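Side-chain contacts in putative glutathionylspermidine synthase (Methylobacillus flagellatus, PDB 3N6X), which probably acts as an ATP-dependent ligase of the circularly permuted ATP-grasp family, though its true substrates are not established: residues N229-E234 with Y274-D279; L223-Y228 with F233-I238; R165-V170 with L309-G314; E245-Q250 with V259-T264. All coordinates share one frame; numbering follows the deposited sequence.

Contact 1 (N229-E234 with Y274-D279); sequences NSAYFE and YRRIDD
Arg276 and Glu234 bury more of their surface in this contact than any other residue, and a salt bridge joins them. Both terminal nitrogens of the guanidinium close end-on upon one carboxylate oxygen: Arg276 NH2 lies 3.0 Å from Glu234 OE2, with an N-H...O angle of 152°, and Arg276 NH1 lies 3.2 Å from Glu234 OE2. The oxygen sits near the guanidinium plane, yet the carboxylate is turned 73° against that plane. NH1 therefore meets the anti lone pair of OE2, whereas NH2 arrives from above the carboxylate plane. Bends at chi2 and chi3, both -65°, fold the arginine back toward the helix. The contact lies in the alpha/beta part of an ATP-grasp-family protein, where the loop after strand 268-275 meets the first turn of helix 232-242. Ala231, the N-cap residue of that helix, adds its CB at 4.2 Å from Arg276 NH2, obliquely to the guanidinium. Two residues before the arginine, on strand 268-275, Tyr274 OH accepts from Arg276 NH1 at 3.0 Å, which helps to fix the rotation of the guanidinium. The other carboxylate oxygen, Glu234 OE1, is held by Gly169 N and Ser171 OG, bringing the loop before helix 170-183 to the same acid.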
# COMPACT_ATOMS: atom_id res chain seq x y z
N ASN A 229 -10.23 10.01 -12.66
CA ASN A 229 -9.49 8.95 -11.99
C ASN A 229 -9.82 9.03 -10.49
O ASN A 229 -9.85 10.14 -9.91
CB ASN A 229 -7.98 9.11 -12.22
CG ASN A 229 -7.16 7.99 -11.66
OD1 ASN A 229 -6.76 8.01 -10.49
ND2 ASN A 229 -6.93 6.96 -12.46
N SER A 230 -10.13 7.86 -9.87
CA SER A 230 -10.53 7.76 -8.46
C SER A 230 -9.52 8.38 -7.48
O SER A 230 -9.93 8.98 -6.48
CB SER A 230 -10.82 6.30 -8.09
OG SER A 230 -9.69 5.47 -8.31
N ALA A 231 -8.20 8.27 -7.79
CA ALA A 231 -7.14 8.80 -6.92
C ALA A 231 -6.67 10.20 -7.34
O ALA A 231 -5.66 10.68 -6.81
CB ALA A 231 -5.95 7.82 -6.87
N TYR A 232 -7.39 10.88 -8.28
CA TYR A 232 -6.99 12.20 -8.76
C TYR A 232 -6.77 13.19 -7.65
O TYR A 232 -5.75 13.88 -7.66
CB TYR A 232 -7.93 12.76 -9.82
CG TYR A 232 -7.51 14.11 -10.36
CD1 TYR A 232 -6.33 14.25 -11.09
CD2 TYR A 232 -8.27 15.25 -10.13
CE1 TYR A 232 -5.95 15.48 -11.62
CE2 TYR A 232 -7.90 16.49 -10.66
CZ TYR A 232 -6.74 16.60 -11.40
OH TYR A 232 -6.38 17.82 -11.93
N PHE A 233 -7.71 13.26 -6.66
CA PHE A 233 -7.53 14.19 -5.55
C PHE A 233 -6.20 13.95 -4.84
O PHE A 233 -5.50 14.92 -4.55
CB PHE A 233 -8.71 14.17 -4.56
CG PHE A 233 -8.44 15.01 -3.32
CD1 PHE A 233 -8.46 16.40 -3.39
CD2 PHE A 233 -8.06 14.41 -2.12
CE1 PHE A 233 -8.13 17.18 -2.28
CE2 PHE A 233 -7.74 15.20 -1.01
CZ PHE A 233 -7.77 16.57 -1.10
N GLU A 234 -5.81 12.67 -4.62
CA GLU A 234 -4.53 12.36 -4.01
C GLU A 234 -3.37 12.90 -4.85
O GLU A 234 -2.43 13.46 -4.29
CB GLU A 234 -4.36 10.84 -3.75
CG GLU A 234 -3.13 10.53 -2.92
CD GLU A 234 -2.90 9.09 -2.50
OE1 GLU A 234 -3.57 8.64 -1.55
OE2 GLU A 234 -1.93 8.48 -3.01
N TYR A 274 7.18 11.71 -11.38
CA TYR A 274 6.52 10.85 -10.42
C TYR A 274 5.26 10.41 -11.13
O TYR A 274 4.34 11.21 -11.30
CB TYR A 274 6.24 11.63 -9.12
CG TYR A 274 5.35 10.94 -8.10
CD1 TYR A 274 5.32 9.55 -8.01
CD2 TYR A 274 4.65 11.67 -7.14
CE1 TYR A 274 4.49 8.90 -7.08
CE2 TYR A 274 3.86 11.04 -6.19
CZ TYR A 274 3.77 9.65 -6.17
OH TYR A 274 2.97 9.03 -5.23
N ARG A 275 5.29 9.20 -11.72
CA ARG A 275 4.15 8.75 -12.53
C ARG A 275 3.03 8.12 -11.73
O ARG A 275 3.27 7.19 -10.95
CB ARG A 275 4.59 7.86 -13.73
CG ARG A 275 5.30 6.57 -13.35
CD ARG A 275 4.81 5.38 -14.16
NE ARG A 275 5.42 4.13 -13.70
CZ ARG A 275 4.74 3.12 -13.16
NH1 ARG A 275 3.42 3.18 -13.06
NH2 ARG A 275 5.38 2.03 -12.75
N ARG A 276 1.81 8.64 -11.90
CA ARG A 276 0.64 8.06 -11.27
C ARG A 276 -0.29 7.50 -12.36
O ARG A 276 -1.51 7.49 -12.22
CB ARG A 276 -0.06 9.06 -10.32
CG ARG A 276 0.78 9.40 -9.06
CD ARG A 276 0.99 8.21 -8.11
NE ARG A 276 -0.27 7.74 -7.52
CZ ARG A 276 -0.72 8.10 -6.33
NH1 ARG A 276 0.00 8.90 -5.55
NH2 ARG A 276 -1.90 7.66 -5.90
N ILE A 277 0.32 7.05 -13.45
CA ILE A 277 -0.34 6.42 -14.59
C ILE A 277 0.27 5.02 -14.75
O ILE A 277 1.46 4.85 -14.49
CB ILE A 277 -0.12 7.29 -15.87
CG1 ILE A 277 -0.79 8.67 -15.73
CG2 ILE A 277 -0.62 6.58 -17.11
CD1 ILE A 277 -0.76 9.54 -16.94
N ASP A 278 -0.53 4.01 -15.16
CA ASP A 278 -0.01 2.66 -15.39
C ASP A 278 0.94 2.64 -16.57
O ASP A 278 0.76 3.41 -17.51
CB ASP A 278 -1.16 1.67 -15.65
CG ASP A 278 -1.97 1.33 -14.41
OD1 ASP A 278 -1.36 1.13 -13.33
OD2 ASP A 278 -3.21 1.18 -14.55
N ASP A 279 1.96 1.73 -16.54
CA ASP A 279 2.93 1.52 -17.63
C ASP A 279 2.27 1.55 -18.98
O ASP A 279 2.74 2.22 -19.88
CB ASP A 279 3.62 0.14 -17.48
CG ASP A 279 4.66 0.07 -16.41
OD1 ASP A 279 4.98 1.12 -15.82
OD2 ASP A 279 5.18 -1.04 -16.16
O HOH W 1 -3.87 5.77 -12.02

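Contact 2 (L223-Y228 with F233-I238); sequences LTPGAY and FEHAFI
The imidazole of His235 presents its edge to Thr224 and Pro225. Thr224 OG1 lies in the ring plane, 2.8 Å from His235 ND1, a hydrogen bond in which either group could be the donor. The two side chains approach at a slant: Thr224 CB is still 3.6 Å from His235 ND1, so the hydroxyl reaches the nitrogen ahead of its carbon. It can do so because OG1 stands opposite the threonine's backbone N (chi1 -176°), while CG2 takes the crowded position between N and the carbonyl carbon. Pro225 comes in at about a right angle to the histidine, with Pro225 CD 3.7 Å from His235 CE1 near the same ring plane. Hydroxyl and pyrrolidine thus border neighbouring atoms of one imidazole edge. Leu246 touches both Thr224 and His235, placing strand 245-247 beside the pair. The arrangement belongs to a beta-alpha unit, in which the loop leaving strand 220-223 folds against helix 232-242. A weak bond from Gly226 N to Thr224 OG1, 3.3 Å long, reaches the same hydroxyl from within the loop. Since the buried ND1 has this hydroxyl as a polar partner, the bond probably restrains the imidazole's rotation.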
# COMPACT_ATOMS: atom_id res chain seq x y z
N LEU A 223 2.96 13.26 -13.07
CA LEU A 223 2.13 12.94 -14.24
C LEU A 223 0.84 12.19 -13.81
O LEU A 223 0.91 11.09 -13.27
CB LEU A 223 2.94 12.15 -15.28
CG LEU A 223 2.19 11.57 -16.48
CD1 LEU A 223 1.65 12.68 -17.41
CD2 LEU A 223 3.08 10.62 -17.26
N THR A 224 -0.31 12.85 -14.00
CA THR A 224 -1.62 12.31 -13.62
C THR A 224 -2.47 11.94 -14.86
O THR A 224 -2.40 12.63 -15.88
CB THR A 224 -2.38 13.33 -12.71
OG1 THR A 224 -3.61 12.74 -12.28
CG2 THR A 224 -2.68 14.66 -13.42
N PRO A 225 -3.34 10.90 -14.76
CA PRO A 225 -4.27 10.64 -15.88
C PRO A 225 -5.33 11.74 -16.00
O PRO A 225 -5.82 12.00 -17.09
CB PRO A 225 -4.89 9.28 -15.53
CG PRO A 225 -4.73 9.15 -14.07
CD PRO A 225 -3.55 9.96 -13.64
N GLY A 226 -5.61 12.43 -14.90
CA GLY A 226 -6.57 13.52 -14.86
C GLY A 226 -7.73 13.29 -13.90
O GLY A 226 -7.76 12.26 -13.20
N ALA A 227 -8.70 14.24 -13.89
CA ALA A 227 -9.87 14.25 -12.99
C ALA A 227 -10.75 13.00 -13.00
O ALA A 227 -11.30 12.64 -11.95
CB ALA A 227 -10.71 15.49 -13.23
N TYR A 228 -10.89 12.34 -14.16
CA TYR A 228 -11.71 11.12 -14.23
C TYR A 228 -10.96 9.87 -13.76
O TYR A 228 -11.07 8.80 -14.37
CB TYR A 228 -12.35 10.95 -15.61
CG TYR A 228 -13.75 11.53 -15.67
CD1 TYR A 228 -14.84 10.83 -15.16
CD2 TYR A 228 -13.97 12.81 -16.18
CE1 TYR A 228 -16.12 11.37 -15.18
CE2 TYR A 228 -15.25 13.35 -16.23
CZ TYR A 228 -16.33 12.63 -15.72
OH TYR A 228 -17.59 13.15 -15.75
N PHE A 233 -7.71 13.26 -6.66
CA PHE A 233 -7.53 14.19 -5.55
C PHE A 233 -6.20 13.95 -4.84
O PHE A 233 -5.50 14.92 -4.55
CB PHE A 233 -8.71 14.17 -4.56
CG PHE A 233 -8.44 15.01 -3.32
CD1 PHE A 233 -8.46 16.40 -3.39
CD2 PHE A 233 -8.06 14.41 -2.12
CE1 PHE A 233 -8.13 17.18 -2.28
CE2 PHE A 233 -7.74 15.20 -1.01
CZ PHE A 233 -7.77 16.57 -1.10
N GLU A 234 -5.81 12.67 -4.62
CA GLU A 234 -4.53 12.36 -4.01
C GLU A 234 -3.37 12.90 -4.85
O GLU A 234 -2.43 13.46 -4.29
CB GLU A 234 -4.36 10.84 -3.75
CG GLU A 234 -3.13 10.53 -2.92
CD GLU A 234 -2.90 9.09 -2.50
OE1 GLU A 234 -3.57 8.64 -1.55
OE2 GLU A 234 -1.93 8.48 -3.01
N HIS A 235 -3.47 12.81 -6.21
CA HIS A 235 -2.42 13.31 -7.11
C HIS A 235 -2.26 14.82 -6.95
O HIS A 235 -1.14 15.31 -6.78
CB HIS A 235 -2.75 12.96 -8.59
CG HIS A 235 -3.07 11.51 -8.85
ND1 HIS A 235 -3.53 11.09 -10.08
CD2 HIS A 235 -2.96 10.43 -8.03
CE1 HIS A 235 -3.70 9.78 -9.98
NE2 HIS A 235 -3.39 9.34 -8.75
N ALA A 236 -3.39 15.56 -6.97
CA ALA A 236 -3.40 17.01 -6.83
C ALA A 236 -2.91 17.42 -5.42
O ALA A 236 -2.06 18.31 -5.30
CB ALA A 236 -4.82 17.55 -7.08
N PHE A 237 -3.39 16.69 -4.37
CA PHE A 237 -3.02 16.92 -2.98
C PHE A 237 -1.51 16.71 -2.73
O PHE A 237 -0.86 17.62 -2.20
CB PHE A 237 -3.88 16.05 -2.02
CG PHE A 237 -3.42 16.02 -0.58
CD1 PHE A 237 -3.65 17.10 0.27
CD2 PHE A 237 -2.75 14.90 -0.06
CE1 PHE A 237 -3.22 17.08 1.61
CE2 PHE A 237 -2.32 14.88 1.27
CZ PHE A 237 -2.56 15.97 2.10
N ILE A 238 -0.95 15.52 -3.12
CA ILE A 238 0.46 15.26 -2.90
C ILE A 238 1.37 16.23 -3.69
O ILE A 238 2.33 16.75 -3.12
CB ILE A 238 0.83 13.73 -3.02
CG1 ILE A 238 2.13 13.39 -2.27
CG2 ILE A 238 0.86 13.24 -4.46
CD1 ILE A 238 1.95 13.20 -0.79

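Contact 3 (R165-V170 with L309-G314); sequences RTPSGV and LANAVG. With SO4 (sulfate ion), chain B.
Arg165 meets Asn311 through its backbone: Arg165 O is 3.6 Å from Asn311 ND2, and water 2 links the two main chains, giving to Arg165 O at 2.8 Å and accepting from Asn311 N at 2.9 Å. The arginine side chain leaves in another direction, where its NE forms a salt bridge with Asp319. Arg165 N turns to a bound sulfate, donating to SO4 O2 at 2.7 Å with an N-H...O angle of 152°. Next along the chain, Thr166 gives two bonds to one sulfate oxygen: its backbone N lies 2.7 Å from SO4 O4, and its OG1 lies 3.2 Å from SO4 O4. With chi1 at 57°, OG1 stands between the backbone N and the carbonyl carbon, which turns the hydroxyl to the same oxygen as the amide. Pro167 then brings ring atom CD to 3.9 Å from Asn311 ND2, the two side chains coming from opposite directions. Asn311 ND2 donates to Leu164 O and Ile144 O, so its approach to Arg165 O is packing. Further on, Gly169 is the N-cap of helix 170-183. Consecutive backbone amides and a hydroxyl around one anion form an oxyanion-binding loop. The sulfate probably came from the crystallisation liquor, but its position is consistent with a phosphate or carboxylate site in an ATP-grasp-type ligase.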
# COMPACT_ATOMS: atom_id res chain seq x y z
N ARG A 165 3.35 -0.58 -8.03
CA ARG A 165 3.01 0.05 -9.31
C ARG A 165 2.80 1.57 -9.16
O ARG A 165 3.69 2.35 -9.52
CB ARG A 165 1.80 -0.67 -9.97
CG ARG A 165 2.17 -2.10 -10.41
CD ARG A 165 0.97 -2.97 -10.65
NE ARG A 165 1.33 -4.38 -10.52
CZ ARG A 165 0.69 -5.38 -11.13
NH1 ARG A 165 -0.33 -5.13 -11.93
NH2 ARG A 165 1.09 -6.63 -10.95
N THR A 166 1.64 1.98 -8.60
CA THR A 166 1.35 3.40 -8.26
C THR A 166 0.71 3.40 -6.84
O THR A 166 -0.49 3.72 -6.71
CB THR A 166 0.39 4.05 -9.33
OG1 THR A 166 -0.81 3.28 -9.41
CG2 THR A 166 1.04 4.17 -10.72
N PRO A 167 1.42 2.88 -5.78
CA PRO A 167 0.79 2.77 -4.44
C PRO A 167 0.09 4.03 -3.97
O PRO A 167 0.58 5.15 -4.19
CB PRO A 167 1.96 2.36 -3.52
CG PRO A 167 3.19 2.66 -4.30
CD PRO A 167 2.83 2.45 -5.73
N SER A 168 -1.08 3.87 -3.35
CA SER A 168 -1.89 5.00 -2.91
C SER A 168 -2.35 4.85 -1.46
O SER A 168 -2.21 3.78 -0.88
CB SER A 168 -3.10 5.18 -3.83
OG SER A 168 -3.89 4.00 -3.85
N GLY A 169 -2.90 5.94 -0.90
CA GLY A 169 -3.44 5.93 0.45
C GLY A 169 -2.82 6.94 1.40
O GLY A 169 -3.36 7.16 2.48
N VAL A 170 -1.67 7.57 1.02
CA VAL A 170 -1.00 8.54 1.89
C VAL A 170 -1.87 9.72 2.26
O VAL A 170 -1.77 10.22 3.39
CB VAL A 170 0.43 8.97 1.45
CG1 VAL A 170 1.26 7.78 1.01
CG2 VAL A 170 0.38 10.02 0.36
N LEU A 309 11.75 7.94 -14.39
CA LEU A 309 10.35 7.63 -14.09
C LEU A 309 10.30 6.96 -12.73
O LEU A 309 11.14 6.12 -12.42
CB LEU A 309 9.71 6.72 -15.16
CG LEU A 309 9.63 7.32 -16.60
CD1 LEU A 309 8.99 6.34 -17.55
CD2 LEU A 309 8.87 8.63 -16.61
N ALA A 310 9.37 7.39 -11.89
CA ALA A 310 9.22 6.85 -10.55
C ALA A 310 7.74 6.65 -10.25
O ALA A 310 7.00 7.61 -10.31
CB ALA A 310 9.85 7.79 -9.54
N ASN A 311 7.28 5.41 -10.01
CA ASN A 311 8.11 4.20 -10.01
C ASN A 311 8.55 3.82 -11.43
O ASN A 311 7.95 4.27 -12.41
CB ASN A 311 7.36 3.04 -9.35
CG ASN A 311 7.17 3.18 -7.86
OD1 ASN A 311 7.69 4.09 -7.21
ND2 ASN A 311 6.45 2.25 -7.27
N ALA A 312 9.64 3.06 -11.52
CA ALA A 312 10.17 2.60 -12.79
C ALA A 312 9.13 1.82 -13.57
O ALA A 312 8.19 1.28 -12.98
CB ALA A 312 11.39 1.71 -12.55
N VAL A 313 9.31 1.73 -14.90
CA VAL A 313 8.49 0.90 -15.77
C VAL A 313 8.88 -0.59 -15.49
O VAL A 313 10.06 -0.88 -15.28
CB VAL A 313 8.74 1.29 -17.27
CG1 VAL A 313 8.15 0.25 -18.23
CG2 VAL A 313 8.17 2.68 -17.58
N GLY A 314 7.89 -1.48 -15.45
CA GLY A 314 8.13 -2.91 -15.28
C GLY A 314 8.24 -3.43 -13.85
O GLY A 314 8.73 -4.55 -13.64
S SO4 B . -0.37 -0.42 -6.67
O1 SO4 B . -0.77 -0.14 -5.30
O2 SO4 B . 1.01 -0.86 -6.69
O3 SO4 B . -1.24 -1.45 -7.20
O4 SO4 B . -0.53 0.76 -7.47
O HOH W 2 4.39 5.10 -9.65

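Contact 4 (E245-Q250 with V259-T264); sequences ELVEGQ and VYMRTT
Selenomethionine Met261 meets Glu245 and Val247 through its selenium, which lies near the end of a chain running from strand 259-261 toward strand 245-247. Its CG stands opposite the backbone N (chi1 -176°), and the next torsion is also extended, carrying SE across to the other segment before the chain bends at chi3. SE rests 3.7 Å from Glu245 CG, against the aliphatic part of the glutamate, and the two side chains cross at about a right angle. The selenium also lies 3.9 Å from Val247 CG1, an apolar contact in which the side chains meet at a slant. Met261 buries more surface in this contact than any other residue and also packs on Leu252, Lys268 and Val270, so it also touches residues of strands 252-254 and 268-275.

One residue later the contact becomes polar. Arg262 reaches with an extended chain from CG to NE to the end of the other segment, where Arg262 NE donates to Gln250 O at 2.8 Å. The bond is nearly straight, at 168°, and is coplanar with both groups: the oxygen lies 4° from the guanidinium plane, and the nitrogen lies in the carbonyl plane. A second donor, Arg262 NH2, adds only a weak bond to Gln250 O at 3.4 Å. The acceptor belongs to the 3-10 segment 249-250, whose Gln250 NE2 is in turn bonded to Glu248 OE1 at 2.8 Å.

The two strands lie in one mixed sheet without pairing directly: 245-247 runs parallel to 220-223, and 259-261 is antiparallel to 252-254 and 268-275. The arrangement is side-chain packing between strands of the six-strand mixed sheet of an alpha/beta region, its centre about 28 Å from the centre of the chain.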
# COMPACT_ATOMS: atom_id res chain seq x y z
N GLU A 245 4.68 20.74 -10.10
CA GLU A 245 3.62 20.84 -11.10
C GLU A 245 2.87 19.53 -11.25
O GLU A 245 3.49 18.46 -11.27
CB GLU A 245 4.19 21.26 -12.47
CG GLU A 245 4.72 22.68 -12.51
CD GLU A 245 3.69 23.78 -12.32
OE1 GLU A 245 2.48 23.53 -12.56
OE2 GLU A 245 4.09 24.90 -11.94
N LEU A 246 1.54 19.62 -11.36
CA LEU A 246 0.66 18.51 -11.66
C LEU A 246 0.39 18.56 -13.16
O LEU A 246 -0.22 19.53 -13.65
CB LEU A 246 -0.65 18.65 -10.86
CG LEU A 246 -1.67 17.50 -11.01
CD1 LEU A 246 -1.20 16.26 -10.28
CD2 LEU A 246 -3.03 17.93 -10.49
N VAL A 247 0.91 17.58 -13.91
CA VAL A 247 0.78 17.58 -15.36
C VAL A 247 0.01 16.38 -15.89
O VAL A 247 -0.05 15.34 -15.23
CB VAL A 247 2.17 17.71 -16.07
CG1 VAL A 247 2.85 19.04 -15.75
CG2 VAL A 247 3.08 16.52 -15.74
N GLU A 248 -0.55 16.52 -17.10
CA GLU A 248 -1.18 15.46 -17.87
C GLU A 248 -0.30 15.23 -19.09
O GLU A 248 0.60 16.03 -19.35
CB GLU A 248 -2.61 15.86 -18.27
CG GLU A 248 -3.58 15.77 -17.10
CD GLU A 248 -4.97 16.33 -17.34
OE1 GLU A 248 -5.44 16.31 -18.50
OE2 GLU A 248 -5.62 16.74 -16.35
N GLY A 249 -0.50 14.11 -19.78
CA GLY A 249 0.33 13.74 -20.93
C GLY A 249 0.57 14.85 -21.93
O GLY A 249 1.72 15.13 -22.31
N GLN A 250 -0.51 15.54 -22.32
CA GLN A 250 -0.48 16.61 -23.34
C GLN A 250 0.33 17.85 -22.93
O GLN A 250 0.69 18.64 -23.79
CB GLN A 250 -1.92 17.00 -23.78
CG GLN A 250 -2.81 17.59 -22.66
CD GLN A 250 -3.55 16.54 -21.84
OE1 GLN A 250 -3.28 15.32 -21.90
NE2 GLN A 250 -4.50 17.01 -21.04
N VAL A 259 12.64 15.35 -22.09
CA VAL A 259 11.21 15.59 -21.91
C VAL A 259 11.08 17.03 -21.46
O VAL A 259 11.86 17.48 -20.60
CB VAL A 259 10.59 14.60 -20.86
CG1 VAL A 259 9.11 14.91 -20.62
CG2 VAL A 259 10.77 13.16 -21.31
N TYR A 260 10.13 17.76 -22.06
CA TYR A 260 9.92 19.17 -21.74
C TYR A 260 8.53 19.41 -21.27
O TYR A 260 7.60 18.75 -21.73
CB TYR A 260 10.21 20.04 -22.98
CG TYR A 260 11.66 20.01 -23.41
CD1 TYR A 260 12.59 20.89 -22.87
CD2 TYR A 260 12.11 19.07 -24.33
CE1 TYR A 260 13.94 20.80 -23.21
CE2 TYR A 260 13.45 19.00 -24.70
CZ TYR A 260 14.36 19.86 -24.12
OH TYR A 260 15.68 19.80 -24.48
N MSE A 261 8.36 20.39 -20.39
CA MSE A 261 7.05 20.83 -19.96
C MSE A 261 6.75 22.15 -20.67
O MSE A 261 7.63 23.00 -20.78
CB MSE A 261 7.03 21.02 -18.44
CG MSE A 261 5.64 21.40 -17.90
SE MSE A 261 5.66 21.79 -16.00
CE MSE A 261 7.45 22.42 -15.80
N ARG A 262 5.52 22.30 -21.20
CA ARG A 262 5.11 23.52 -21.91
C ARG A 262 4.87 24.66 -20.92
O ARG A 262 4.09 24.50 -19.97
CB ARG A 262 3.81 23.29 -22.71
CG ARG A 262 3.83 22.07 -23.63
CD ARG A 262 2.51 21.95 -24.38
NE ARG A 262 2.31 20.62 -24.94
CZ ARG A 262 2.79 20.22 -26.11
NH1 ARG A 262 3.52 21.05 -26.85
NH2 ARG A 262 2.58 18.99 -26.54
N THR A 263 5.54 25.80 -21.12
CA THR A 263 5.31 27.02 -20.33
C THR A 263 5.22 28.23 -21.31
O THR A 263 5.81 28.18 -22.39
CB THR A 263 6.40 27.24 -19.24
OG1 THR A 263 7.55 27.89 -19.82
CG2 THR A 263 6.81 25.95 -18.52
N THR A 264 4.52 29.30 -20.92
CA THR A 264 4.39 30.49 -21.77
C THR A 264 5.77 31.09 -22.13
O THR A 264 5.96 31.56 -23.25
CB THR A 264 3.39 31.49 -21.16
OG1 THR A 264 2.10 30.86 -21.10
CG2 THR A 264 3.28 32.79 -21.98

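From the N terminus, the chain first passes residues 165-170, which wait until 309-314 for their partner; contact 3 thus closes the widest loop, and the other three lie within it. Contact 2 follows, a short closure of the loop after strand 220-223 onto helix 232-242. Contact 1 opens at 229-234, before contact 2 has closed at 233-238, so these two interlock and share Phe233 and Glu234. Contact 4 opens and closes inside the span of contact 1, after contact 2 is complete. Strand 268-275 connects the set: it pairs with 220-223, 259-261 and 308-310 in one mixed sheet, while helix 232-242, shared by contacts 1 and 2, also touches the loop of contact 3.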